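Local structure of 2-nitropropane dioxygenase (3BW2) at residues 239-245 / 331-337; 151-155 / 194-199; 266-270 / 282-287. The protein probably uses FMN and molecular oxygen to remove the nitro group oxidatively from alkyl nitronates, as a TIM-barrel flavoenzyme of the nitronate monooxygenase family. All blocks are in the same frame, centred on the assembly; numbering follows the deposited sequence.

Interaction 1 (239-245 / 331-337); sequences AFLATDE and LPAGRLV
With CG anti to its own carbonyl carbon and the chain bent at chi2 (81°), Glu245 swings its carboxylate across to the first turn of the helix that begins at Ala333. There Ala333 N donates to Glu245 OE1 at 2.8 Å; the bond is almost straight (173°), yet it reaches the oxygen from above the carboxylate plane. Glu245 OE2 takes a bond of 2.6 Å from a water that in turn accepts from Gly334 N. Both oxygens thus serve N-H groups at a helix start where Pro332, in the N-cap position, has no side-chain acceptor to give, and the negative group probably suits the positive end of the helix dipole. Next to it, Asp244 N donates to Leu331 O at 3.1 Å.

In the TIM barrel, the first of these segments carries the short helix 238-241 that follows strand 233-236 and starts at Thr238, which binds FMN with its neighbour Gly237, while the second opens the C-terminal helix 333-350. The contact therefore fastens the last helix of the chain to the far end of a cofactor-binding element, whose Leu241 touches the flavin nucleotide.

Thr243 faces two ways. Its OG1 donates to Phe240 O at 2.7 Å, a carbonyl that also accepts Thr243 N, and this fixes the rotation that sends Thr243 CG2 to within 3.6 Å of Leu336 CD2. Leu336 CD2 also lies over one face of the Phe240 ring, 4.0 Å from its centroid, as a CH-pi contact offset toward the rim. Val337 CG2 meets the edge of that ring, 3.9 Å from Phe240 CZ. Helix 25-33 covers the group, with Val31 on Phe240 and Leu27 on Thr243, Glu245 and Ala333.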
ATOM      1  N   ALA A 239      13.830  -7.523  -5.024  1.00 15.97           N
ATOM      2  CA  ALA A 239      14.993  -6.887  -5.634  1.00 17.35           C
ATOM      3  C   ALA A 239      16.181  -7.857  -5.707  1.00 18.10           C
ATOM      4  O   ALA A 239      16.946  -7.834  -6.668  1.00 16.49           O
ATOM      5  CB  ALA A 239      15.380  -5.631  -4.854  1.00 16.24           C
ATOM      6  N   PHE A 240      16.329  -8.718  -4.701  1.00 16.06           N
ATOM      7  CA  PHE A 240      17.433  -9.680  -4.698  1.00 18.70           C
ATOM      8  C   PHE A 240      17.084 -10.997  -5.393  1.00 18.70           C
ATOM      9  O   PHE A 240      17.972 -11.756  -5.779  1.00 17.53           O
ATOM     10  CB  PHE A 240      17.888  -9.956  -3.263  1.00 16.99           C
ATOM     11  CG  PHE A 240      18.727  -8.857  -2.684  1.00 19.42           C
ATOM     12  CD1 PHE A 240      20.038  -8.670  -3.116  1.00 19.42           C
ATOM     13  CD2 PHE A 240      18.198  -7.981  -1.744  1.00 19.21           C
ATOM     14  CE1 PHE A 240      20.813  -7.623  -2.622  1.00 19.02           C
ATOM     15  CE2 PHE A 240      18.963  -6.929  -1.242  1.00 20.25           C
ATOM     16  CZ  PHE A 240      20.278  -6.751  -1.686  1.00 19.75           C
ATOM     17  N   LEU A 241      15.791 -11.256  -5.556  1.00 19.51           N
ATOM     18  CA  LEU A 241      15.313 -12.479  -6.207  1.00 21.41           C
ATOM     19  C   LEU A 241      15.842 -12.544  -7.633  1.00 20.03           C
ATOM     20  O   LEU A 241      16.130 -13.619  -8.164  1.00 17.47           O
ATOM     21  CB  LEU A 241      13.779 -12.481  -6.229  1.00 22.01           C
ATOM     22  CG  LEU A 241      13.017 -13.684  -6.793  1.00 24.38           C
ATOM     23  CD1 LEU A 241      13.322 -14.920  -5.975  1.00 24.44           C
ATOM     24  CD2 LEU A 241      11.524 -13.400  -6.736  1.00 26.08           C
ATOM     25  N   ALA A 242      15.986 -11.369  -8.232  1.00 21.28           N
ATOM     26  CA  ALA A 242      16.445 -11.228  -9.609  1.00 22.74           C
ATOM     27  C   ALA A 242      17.962 -11.253  -9.822  1.00 22.54           C
ATOM     28  O   ALA A 242      18.417 -11.288 -10.968  1.00 23.23           O
ATOM     29  CB  ALA A 242      15.868  -9.935 -10.195  1.00 24.23           C
ATOM     30  N   THR A 243      18.740 -11.232  -8.740  1.00 21.14           N
ATOM     31  CA  THR A 243      20.199 -11.227  -8.864  1.00 19.02           C
ATOM     32  C   THR A 243      20.763 -12.590  -9.252  1.00 18.62           C
ATOM     33  O   THR A 243      20.104 -13.619  -9.099  1.00 18.98           O
ATOM     34  CB  THR A 243      20.887 -10.735  -7.552  1.00 18.69           C
ATOM     35  OG1 THR A 243      20.585 -11.621  -6.470  1.00 17.10           O
ATOM     36  CG2 THR A 243      20.412  -9.339  -7.195  1.00 17.03           C
ATOM     37  N   ASP A 244      21.993 -12.594  -9.755  1.00 18.58           N
ATOM     38  CA  ASP A 244      22.627 -13.833 -10.189  1.00 20.16           C
ATOM     39  C   ASP A 244      22.784 -14.886  -9.097  1.00 20.06           C
ATOM     40  O   ASP A 244      22.579 -16.066  -9.357  1.00 21.42           O
ATOM     41  CB  ASP A 244      23.987 -13.535 -10.831  1.00 20.50           C
ATOM     42  CG  ASP A 244      23.862 -12.682 -12.086  1.00 22.03           C
ATOM     43  OD1 ASP A 244      22.791 -12.732 -12.721  1.00 23.34           O
ATOM     44  OD2 ASP A 244      24.827 -11.973 -12.448  1.00 20.32           O
ATOM     45  N   GLU A 245      23.131 -14.467  -7.880  1.00 19.71           N
ATOM     46  CA  GLU A 245      23.308 -15.412  -6.773  1.00 19.97           C
ATOM     47  C   GLU A 245      21.999 -16.040  -6.309  1.00 19.81           C
ATOM     48  O   GLU A 245      22.009 -17.076  -5.634  1.00 18.83           O
ATOM     49  CB  GLU A 245      23.987 -14.738  -5.569  1.00 18.85           C
ATOM     50  CG  GLU A 245      25.447 -14.364  -5.792  1.00 21.70           C
ATOM     51  CD  GLU A 245      25.620 -13.065  -6.556  1.00 23.10           C
ATOM     52  OE1 GLU A 245      24.608 -12.494  -7.026  1.00 18.97           O
ATOM     53  OE2 GLU A 245      26.779 -12.616  -6.684  1.00 24.47           O
ATOM     54  N   LEU A 331      21.725  -8.585 -11.991  1.00 27.30           N
ATOM     55  CA  LEU A 331      23.165  -8.408 -11.876  1.00 25.60           C
ATOM     56  C   LEU A 331      23.595  -9.063 -10.576  1.00 23.32           C
ATOM     57  O   LEU A 331      22.750  -9.542  -9.825  1.00 21.53           O
ATOM     58  CB  LEU A 331      23.508  -6.915 -11.862  1.00 28.59           C
ATOM     59  CG  LEU A 331      22.571  -5.968 -11.106  1.00 29.69           C
ATOM     60  CD1 LEU A 331      22.389  -6.417  -9.680  1.00 32.70           C
ATOM     61  CD2 LEU A 331      23.149  -4.565 -11.147  1.00 33.16           C
ATOM     62  N   PRO A 332      24.910  -9.107 -10.295  1.00 22.18           N
ATOM     63  CA  PRO A 332      25.369  -9.728  -9.046  1.00 21.40           C
ATOM     64  C   PRO A 332      24.771  -8.987  -7.852  1.00 19.77           C
ATOM     65  O   PRO A 332      24.632  -7.762  -7.881  1.00 19.20           O
ATOM     66  CB  PRO A 332      26.888  -9.572  -9.116  1.00 20.33           C
ATOM     67  CG  PRO A 332      27.160  -9.591 -10.600  1.00 22.50           C
ATOM     68  CD  PRO A 332      26.054  -8.717 -11.142  1.00 21.19           C
ATOM     69  N   ALA A 333      24.415  -9.732  -6.810  1.00 18.27           N
ATOM     70  CA  ALA A 333      23.828  -9.133  -5.615  1.00 17.78           C
ATOM     71  C   ALA A 333      24.734  -8.059  -5.016  1.00 18.68           C
ATOM     72  O   ALA A 333      24.254  -7.029  -4.538  1.00 17.58           O
ATOM     73  CB  ALA A 333      23.540 -10.212  -4.583  1.00 17.28           C
ATOM     74  N   GLY A 334      26.042  -8.303  -5.043  1.00 18.88           N
ATOM     75  CA  GLY A 334      26.981  -7.335  -4.503  1.00 18.00           C
ATOM     76  C   GLY A 334      26.918  -6.010  -5.249  1.00 18.70           C
ATOM     77  O   GLY A 334      27.016  -4.942  -4.645  1.00 17.19           O
ATOM     78  N   ARG A 335      26.752  -6.077  -6.566  1.00 17.24           N
ATOM     79  CA  ARG A 335      26.671  -4.868  -7.368  1.00 18.09           C
ATOM     80  C   ARG A 335      25.338  -4.163  -7.116  1.00 18.83           C
ATOM     81  O   ARG A 335      25.259  -2.937  -7.161  1.00 18.56           O
ATOM     82  CB  ARG A 335      26.829  -5.202  -8.859  1.00 17.24           C
ATOM     83  CG  ARG A 335      28.090  -6.013  -9.202  1.00 18.71           C
ATOM     84  CD  ARG A 335      29.360  -5.472  -8.533  1.00 18.67           C
ATOM     85  NE  ARG A 335      29.694  -4.105  -8.931  1.00 20.28           N
ATOM     86  CZ  ARG A 335      30.313  -3.758 -10.060  1.00 21.39           C
ATOM     87  NH1 ARG A 335      30.687  -4.677 -10.942  1.00 20.62           N
ATOM     88  NH2 ARG A 335      30.568  -2.479 -10.305  1.00 18.20           N
ATOM     89  N   LEU A 336      24.291  -4.937  -6.839  1.00 20.76           N
ATOM     90  CA  LEU A 336      22.978  -4.353  -6.560  1.00 20.90           C
ATOM     91  C   LEU A 336      23.037  -3.556  -5.258  1.00 20.90           C
ATOM     92  O   LEU A 336      22.403  -2.508  -5.127  1.00 20.52           O
ATOM     93  CB  LEU A 336      21.903  -5.442  -6.442  1.00 19.50           C
ATOM     94  CG  LEU A 336      20.525  -4.940  -5.991  1.00 20.06           C
ATOM     95  CD1 LEU A 336      19.978  -3.933  -7.007  1.00 19.39           C
ATOM     96  CD2 LEU A 336      19.576  -6.119  -5.837  1.00 18.63           C
ATOM     97  N   VAL A 337      23.794  -4.062  -4.288  1.00 20.22           N
ATOM     98  CA  VAL A 337      23.931  -3.362  -3.018  1.00 18.79           C
ATOM     99  C   VAL A 337      24.633  -2.034  -3.277  1.00 20.65           C
ATOM    100  O   VAL A 337      24.253  -1.003  -2.719  1.00 20.03           O
ATOM    101  CB  VAL A 337      24.746  -4.189  -2.000  1.00 19.34           C
ATOM    102  CG1 VAL A 337      25.041  -3.346  -0.765  1.00 15.43           C
ATOM    103  CG2 VAL A 337      23.965  -5.446  -1.607  1.00 15.92           C
TER
HETATM  104  O   HOH W   1      27.807 -10.345  -5.961  1.00 17.81           O

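Interaction 2 (151-155 / 194-199); sequences TATTP and IGLLSL
Apolar packing with one bridging water joins Leu199 and Ile194 to the backbone of Thr153, at the turn where barrel strand 147-152 gives way to helix 155-163. No direct hydrogen bond crosses the contact. Leu199 does most of the touching: chi1 of 176° carries CG away from the backbone N and brings its forked end up to the carbonyl of Thr153. One prong, Leu199 CD1, stands 3.3 Å from Thr153 O, and the other, CD2, is 3.6 Å from the same oxygen. Leu199 CD1 also rests 3.7 Å from Thr154 CA and touches Pro155 CD more loosely.

The side chain of Ile194 touches with the end of its longer branch, CD1 lying 3.9 Å from Thr153 O. The polar need of that carbonyl is met by the water, which donates to Thr153 O at 2.7 Å and accepts from Ile194 N at 2.9 Å, tying the two backbones beside the methyl groups. An alanine in place of Leu199 would probably open a gap beside the Thr153 carbonyl and let the turn before Pro155 shift.

Gln323 and Arg326 of the second subunit pack on Ile194 and Pro155 respectively. Thr154 sits at the N-cap of helix 155-163, where its OG1 pairs with Glu157 N. The contact joins consecutive beta-alpha units of the TIM barrel: Thr153, just past strand 147-152, touches FMN-binding Gln172 on the adjacent strand 168-172, and the helix that follows, 196-206, supplies Leu199 and runs on past Pro155 with Gln202 and Ala206.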
ATOM      1  N   THR A 151       8.228 -10.316  12.083  1.00 16.25           N
ATOM      2  CA  THR A 151       7.380  -9.546  11.176  1.00 16.77           C
ATOM      3  C   THR A 151       6.014  -9.227  11.789  1.00 17.23           C
ATOM      4  O   THR A 151       5.439 -10.036  12.523  1.00 18.02           O
ATOM      5  CB  THR A 151       7.143 -10.304   9.845  1.00 16.37           C
ATOM      6  OG1 THR A 151       8.353 -10.317   9.080  1.00 17.57           O
ATOM      7  CG2 THR A 151       6.029  -9.635   9.026  1.00 15.18           C
ATOM      8  N   ALA A 152       5.508  -8.038  11.475  1.00 16.95           N
ATOM      9  CA  ALA A 152       4.198  -7.583  11.928  1.00 15.72           C
ATOM     10  C   ALA A 152       3.581  -6.862  10.734  1.00 15.82           C
ATOM     11  O   ALA A 152       4.295  -6.206   9.978  1.00 15.68           O
ATOM     12  CB  ALA A 152       4.339  -6.623  13.106  1.00 12.49           C
ATOM     13  N   THR A 153       2.268  -6.981  10.556  1.00 15.98           N
ATOM     14  CA  THR A 153       1.609  -6.326   9.428  1.00 16.51           C
ATOM     15  C   THR A 153       0.639  -5.226   9.874  1.00 17.12           C
ATOM     16  O   THR A 153       0.052  -4.530   9.040  1.00 15.55           O
ATOM     17  CB  THR A 153       0.851  -7.351   8.552  1.00 15.11           C
ATOM     18  OG1 THR A 153      -0.205  -7.949   9.308  1.00 15.20           O
ATOM     19  CG2 THR A 153       1.807  -8.450   8.072  1.00 14.73           C
ATOM     20  N   THR A 154       0.488  -5.079  11.190  1.00 17.27           N
ATOM     21  CA  THR A 154      -0.392  -4.073  11.786  1.00 16.72           C
ATOM     22  C   THR A 154       0.269  -3.531  13.047  1.00 17.84           C
ATOM     23  O   THR A 154       1.195  -4.145  13.591  1.00 17.96           O
ATOM     24  CB  THR A 154      -1.745  -4.672  12.234  1.00 17.20           C
ATOM     25  OG1 THR A 154      -1.511  -5.631  13.276  1.00 18.77           O
ATOM     26  CG2 THR A 154      -2.456  -5.348  11.076  1.00 14.18           C
ATOM     27  N   PRO A 155      -0.189  -2.370  13.531  1.00 18.12           N
ATOM     28  CA  PRO A 155       0.441  -1.860  14.749  1.00 19.26           C
ATOM     29  C   PRO A 155       0.161  -2.786  15.937  1.00 18.26           C
ATOM     30  O   PRO A 155       0.963  -2.875  16.867  1.00 19.58           O
ATOM     31  CB  PRO A 155      -0.164  -0.456  14.900  1.00 18.34           C
ATOM     32  CG  PRO A 155      -1.449  -0.528  14.127  1.00 18.43           C
ATOM     33  CD  PRO A 155      -1.102  -1.375  12.941  1.00 18.62           C
ATOM     34  N   ILE A 194      -2.266  -3.092   4.742  1.00 15.65           N
ATOM     35  CA  ILE A 194      -1.852  -1.700   4.878  1.00 15.62           C
ATOM     36  C   ILE A 194      -0.613  -1.327   4.051  1.00 17.50           C
ATOM     37  O   ILE A 194       0.402  -2.030   4.089  1.00 15.16           O
ATOM     38  CB  ILE A 194      -1.566  -1.380   6.361  1.00 16.79           C
ATOM     39  CG1 ILE A 194      -2.783  -1.767   7.212  1.00 17.20           C
ATOM     40  CG2 ILE A 194      -1.242   0.100   6.529  1.00 14.46           C
ATOM     41  CD1 ILE A 194      -2.541  -1.686   8.697  1.00 19.63           C
ATOM     42  N   GLY A 195      -0.703  -0.219   3.311  1.00 14.95           N
ATOM     43  CA  GLY A 195       0.428   0.237   2.514  1.00 15.49           C
ATOM     44  C   GLY A 195       1.613   0.468   3.431  1.00 16.26           C
ATOM     45  O   GLY A 195       1.441   0.973   4.542  1.00 14.91           O
ATOM     46  N   LEU A 196       2.814   0.114   2.979  1.00 15.07           N
ATOM     47  CA  LEU A 196       4.012   0.260   3.806  1.00 17.12           C
ATOM     48  C   LEU A 196       4.225   1.637   4.433  1.00 18.09           C
ATOM     49  O   LEU A 196       4.531   1.734   5.621  1.00 18.43           O
ATOM     50  CB  LEU A 196       5.268  -0.121   3.009  1.00 15.40           C
ATOM     51  CG  LEU A 196       6.589  -0.058   3.792  1.00 14.60           C
ATOM     52  CD1 LEU A 196       6.523  -0.991   5.017  1.00 14.35           C
ATOM     53  CD2 LEU A 196       7.743  -0.464   2.878  1.00 13.61           C
ATOM     54  N   LEU A 197       4.082   2.702   3.646  1.00 17.62           N
ATOM     55  CA  LEU A 197       4.299   4.049   4.172  1.00 19.48           C
ATOM     56  C   LEU A 197       3.370   4.354   5.344  1.00 19.41           C
ATOM     57  O   LEU A 197       3.741   5.062   6.285  1.00 19.01           O
ATOM     58  CB  LEU A 197       4.113   5.098   3.066  1.00 20.62           C
ATOM     59  CG  LEU A 197       4.367   6.558   3.461  1.00 23.25           C
ATOM     60  CD1 LEU A 197       5.764   6.706   4.049  1.00 23.68           C
ATOM     61  CD2 LEU A 197       4.211   7.452   2.237  1.00 24.57           C
ATOM     62  N   SER A 198       2.160   3.815   5.289  1.00 18.73           N
ATOM     63  CA  SER A 198       1.203   4.041   6.357  1.00 19.83           C
ATOM     64  C   SER A 198       1.519   3.112   7.534  1.00 18.87           C
ATOM     65  O   SER A 198       1.539   3.540   8.690  1.00 18.07           O
ATOM     66  CB  SER A 198      -0.215   3.799   5.842  1.00 21.14           C
ATOM     67  OG  SER A 198      -1.168   4.144   6.827  1.00 26.21           O
ATOM     68  N   LEU A 199       1.784   1.844   7.239  1.00 17.43           N
ATOM     69  CA  LEU A 199       2.106   0.880   8.288  1.00 16.95           C
ATOM     70  C   LEU A 199       3.343   1.309   9.077  1.00 19.11           C
ATOM     71  O   LEU A 199       3.375   1.208  10.307  1.00 18.04           O
ATOM     72  CB  LEU A 199       2.344  -0.514   7.691  1.00 14.86           C
ATOM     73  CG  LEU A 199       2.795  -1.584   8.698  1.00 13.54           C
ATOM     74  CD1 LEU A 199       1.727  -1.765   9.782  1.00 12.36           C
ATOM     75  CD2 LEU A 199       3.054  -2.898   7.975  1.00 11.70           C
TER
HETATM   76  O   HOH W   2      -1.081  -4.973   6.638  1.00 19.12           O

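Interaction 3 (266-270 / 282-287); sequences LTRAF and FLREHG
Gly287 O accepts a bond of 2.8 Å from a water that in turn accepts from Arg268 N, also at 2.8 Å, and this bridge joins the chain just past strand 264-267 to the C-terminal end of segment 282-287. Beside it Thr267 OG1, set anti to its own backbone N (chi1 -177°), takes the N-H of Ala269, with Ala269 N 3.0 Å from Thr267 OG1 and an angle of 163°. This is an ST turn, and it curls the chain as it leaves the strand, so that the methyl of Ala269 faces the helix. Ala269 CB rests 3.7 Å from Gly287 CA, at a place where any side chain on Gly287 would strike the carbonyl oxygen of Leu283. From the other branch of the threonine, Thr267 CG2 lies 3.5 Å from Leu283 CD1.

Further along, Phe270 and Phe282 lie almost flat to one another, planes at 20° and centroids 4.8 Å apart, but displaced so far that little of one ring covers the other; the closest pair is Phe270 CE1 with Phe282 CD2 at 3.3 Å. His286 CD2 lies over the centre of one face of the Phe282 ring, and His286 NE2 is hydrogen-bonded to Glu92. At the edge of that phenyl ring, in its plane, sits Ala269 O, 3.5 Å from Phe282 CE2; the same carbonyl accepts from Tyr85 OH.

The strand is the outer member of a small antiparallel sheet separate from the barrel strands, where it pairs with strand 275-278. Helices 81-88 and 90-95 also pack on helix 281-286, through Tyr85 and Glu92. No direct hydrogen bond crosses between the two segments, so the hold probably comes mainly from apolar packing, while the turn, the water and Tyr85 give the backbone polar groups partners.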
ATOM      1  N   LEU A 266      -2.550 -10.854  -4.063  1.00 20.74           N
ATOM      2  CA  LEU A 266      -2.401 -11.679  -2.877  1.00 20.61           C
ATOM      3  C   LEU A 266      -3.339 -12.851  -3.117  1.00 21.90           C
ATOM      4  O   LEU A 266      -4.474 -12.652  -3.553  1.00 22.75           O
ATOM      5  CB  LEU A 266      -2.843 -10.913  -1.632  1.00 21.88           C
ATOM      6  CG  LEU A 266      -1.853  -9.917  -1.042  1.00 23.46           C
ATOM      7  CD1 LEU A 266      -2.550  -9.083   0.024  1.00 24.85           C
ATOM      8  CD2 LEU A 266      -0.666 -10.666  -0.455  1.00 22.67           C
ATOM      9  N   THR A 267      -2.876 -14.066  -2.849  1.00 19.02           N
ATOM     10  CA  THR A 267      -3.716 -15.238  -3.057  1.00 18.66           C
ATOM     11  C   THR A 267      -3.348 -16.388  -2.128  1.00 18.41           C
ATOM     12  O   THR A 267      -2.228 -16.463  -1.625  1.00 16.62           O
ATOM     13  CB  THR A 267      -3.611 -15.749  -4.515  1.00 19.91           C
ATOM     14  OG1 THR A 267      -4.493 -16.862  -4.699  1.00 21.84           O
ATOM     15  CG2 THR A 267      -2.185 -16.193  -4.830  1.00 20.97           C
ATOM     16  N   ARG A 268      -4.311 -17.275  -1.902  1.00 17.38           N
ATOM     17  CA  ARG A 268      -4.099 -18.450  -1.068  1.00 18.72           C
ATOM     18  C   ARG A 268      -4.017 -19.669  -1.984  1.00 18.17           C
ATOM     19  O   ARG A 268      -3.877 -20.799  -1.524  1.00 17.95           O
ATOM     20  CB  ARG A 268      -5.262 -18.635  -0.082  1.00 17.85           C
ATOM     21  CG  ARG A 268      -5.356 -17.576   1.016  1.00 18.90           C
ATOM     22  CD  ARG A 268      -6.257 -18.055   2.169  1.00 21.23           C
ATOM     23  NE  ARG A 268      -6.372 -17.072   3.248  1.00 21.14           N
ATOM     24  CZ  ARG A 268      -7.127 -15.975   3.197  1.00 21.81           C
ATOM     25  NH1 ARG A 268      -7.853 -15.707   2.119  1.00 19.31           N
ATOM     26  NH2 ARG A 268      -7.144 -15.134   4.224  1.00 18.26           N
ATOM     27  N   ALA A 269      -4.092 -19.425  -3.290  1.00 18.50           N
ATOM     28  CA  ALA A 269      -4.065 -20.499  -4.281  1.00 19.04           C
ATOM     29  C   ALA A 269      -2.948 -21.530  -4.136  1.00 18.36           C
ATOM     30  O   ALA A 269      -3.184 -22.729  -4.258  1.00 19.04           O
ATOM     31  CB  ALA A 269      -4.018 -19.899  -5.687  1.00 20.14           C
ATOM     32  N   PHE A 270      -1.734 -21.072  -3.872  1.00 17.66           N
ATOM     33  CA  PHE A 270      -0.601 -21.982  -3.773  1.00 18.43           C
ATOM     34  C   PHE A 270      -0.315 -22.603  -2.409  1.00 18.11           C
ATOM     35  O   PHE A 270       0.160 -23.737  -2.334  1.00 17.20           O
ATOM     36  CB  PHE A 270       0.664 -21.266  -4.252  1.00 19.50           C
ATOM     37  CG  PHE A 270       0.586 -20.780  -5.673  1.00 23.49           C
ATOM     38  CD1 PHE A 270       0.707 -21.669  -6.733  1.00 23.14           C
ATOM     39  CD2 PHE A 270       0.374 -19.432  -5.947  1.00 25.79           C
ATOM     40  CE1 PHE A 270       0.618 -21.225  -8.050  1.00 24.10           C
ATOM     41  CE2 PHE A 270       0.281 -18.977  -7.264  1.00 27.38           C
ATOM     42  CZ  PHE A 270       0.403 -19.877  -8.317  1.00 24.23           C
ATOM     43  N   PHE A 282      -2.531 -20.549 -12.903  1.00 17.71           N
ATOM     44  CA  PHE A 282      -2.892 -21.210 -11.652  1.00 18.87           C
ATOM     45  C   PHE A 282      -3.626 -20.249 -10.719  1.00 18.31           C
ATOM     46  O   PHE A 282      -4.644 -20.600 -10.127  1.00 18.26           O
ATOM     47  CB  PHE A 282      -1.630 -21.739 -10.956  1.00 17.71           C
ATOM     48  CG  PHE A 282      -1.906 -22.789  -9.911  1.00 19.13           C
ATOM     49  CD1 PHE A 282      -1.722 -24.137 -10.198  1.00 17.57           C
ATOM     50  CD2 PHE A 282      -2.362 -22.431  -8.646  1.00 18.14           C
ATOM     51  CE1 PHE A 282      -1.991 -25.112  -9.239  1.00 20.31           C
ATOM     52  CE2 PHE A 282      -2.633 -23.397  -7.683  1.00 18.54           C
ATOM     53  CZ  PHE A 282      -2.448 -24.739  -7.978  1.00 18.61           C
ATOM     54  N   LEU A 283      -3.113 -19.032 -10.595  1.00 20.83           N
ATOM     55  CA  LEU A 283      -3.734 -18.051  -9.713  1.00 22.35           C
ATOM     56  C   LEU A 283      -5.130 -17.675 -10.207  1.00 22.91           C
ATOM     57  O   LEU A 283      -6.085 -17.661  -9.430  1.00 22.20           O
ATOM     58  CB  LEU A 283      -2.845 -16.808  -9.595  1.00 21.81           C
ATOM     59  CG  LEU A 283      -3.129 -15.855  -8.426  1.00 24.55           C
ATOM     60  CD1 LEU A 283      -1.897 -15.000  -8.151  1.00 22.12           C
ATOM     61  CD2 LEU A 283      -4.348 -14.988  -8.737  1.00 26.13           C
ATOM     62  N   ARG A 284      -5.255 -17.386 -11.498  1.00 24.40           N
ATOM     63  CA  ARG A 284      -6.550 -17.019 -12.060  1.00 26.50           C
ATOM     64  C   ARG A 284      -7.590 -18.120 -11.874  1.00 26.51           C
ATOM     65  O   ARG A 284      -8.742 -17.850 -11.540  1.00 24.22           O
ATOM     66  CB  ARG A 284      -6.418 -16.702 -13.555  1.00 29.38           C
ATOM     67  CG  ARG A 284      -5.883 -15.311 -13.865  1.00 32.34           C
ATOM     68  CD  ARG A 284      -5.920 -15.038 -15.362  1.00 37.53           C
ATOM     69  NE  ARG A 284      -4.824 -15.698 -16.065  1.00 43.69           N
ATOM     70  CZ  ARG A 284      -3.589 -15.210 -16.146  1.00 46.47           C
ATOM     71  NH1 ARG A 284      -3.290 -14.051 -15.574  1.00 49.10           N
ATOM     72  NH2 ARG A 284      -2.646 -15.884 -16.792  1.00 48.57           N
ATOM     73  N   GLU A 285      -7.175 -19.365 -12.074  1.00 27.03           N
ATOM     74  CA  GLU A 285      -8.085 -20.497 -11.961  1.00 27.44           C
ATOM     75  C   GLU A 285      -8.487 -20.938 -10.562  1.00 26.77           C
ATOM     76  O   GLU A 285      -9.662 -21.201 -10.309  1.00 25.80           O
ATOM     77  CB  GLU A 285      -7.503 -21.707 -12.692  1.00 29.48           C
ATOM     78  CG  GLU A 285      -7.606 -21.643 -14.200  1.00 36.13           C
ATOM     79  CD  GLU A 285      -7.089 -22.906 -14.861  1.00 39.08           C
ATOM     80  OE1 GLU A 285      -7.434 -24.011 -14.387  1.00 44.17           O
ATOM     81  OE2 GLU A 285      -6.346 -22.795 -15.859  1.00 42.04           O
ATOM     82  N   HIS A 286      -7.520 -21.023  -9.655  1.00 25.60           N
ATOM     83  CA  HIS A 286      -7.792 -21.499  -8.304  1.00 24.98           C
ATOM     84  C   HIS A 286      -7.814 -20.440  -7.207  1.00 25.54           C
ATOM     85  O   HIS A 286      -8.360 -20.670  -6.128  1.00 25.51           O
ATOM     86  CB  HIS A 286      -6.773 -22.583  -7.963  1.00 24.42           C
ATOM     87  CG  HIS A 286      -6.629 -23.618  -9.034  1.00 24.43           C
ATOM     88  ND1 HIS A 286      -7.637 -24.501  -9.355  1.00 24.65           N
ATOM     89  CD2 HIS A 286      -5.613 -23.880  -9.890  1.00 23.34           C
ATOM     90  CE1 HIS A 286      -7.249 -25.263 -10.362  1.00 23.44           C
ATOM     91  NE2 HIS A 286      -6.024 -24.905 -10.706  1.00 23.59           N
ATOM     92  N   GLY A 287      -7.221 -19.285  -7.480  1.00 24.69           N
ATOM     93  CA  GLY A 287      -7.197 -18.222  -6.492  1.00 27.06           C
ATOM     94  C   GLY A 287      -8.540 -17.894  -5.855  1.00 28.30           C
ATOM     95  O   GLY A 287      -8.636 -17.826  -4.628  1.00 28.84           O
TER
HETATM   96  O   HOH W   3      -6.956 -16.732  -2.683  1.00 26.06           O

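From the N terminus, interaction 2 comes first: it joins 151-155 to 194-199, closes its loop within the barrel and finishes before either other contact starts. Interaction 1 then opens at 239-245, after the last barrel strand, and closes only at 331-337. Interaction 3 lies wholly within that long excursion, 266-270 meeting 282-287 after a short loop that includes strand 275-278. No two contacts cross. Interaction 2 ties a barrel strand end to a barrel helix, interaction 1 brings the C-terminal helix back to the barrel, and interaction 3 joins strand 264-267 of the small antiparallel sheet to helix 281-286. The centres of interactions 1 and 3 are about 28 Å apart, and no two contacts touch.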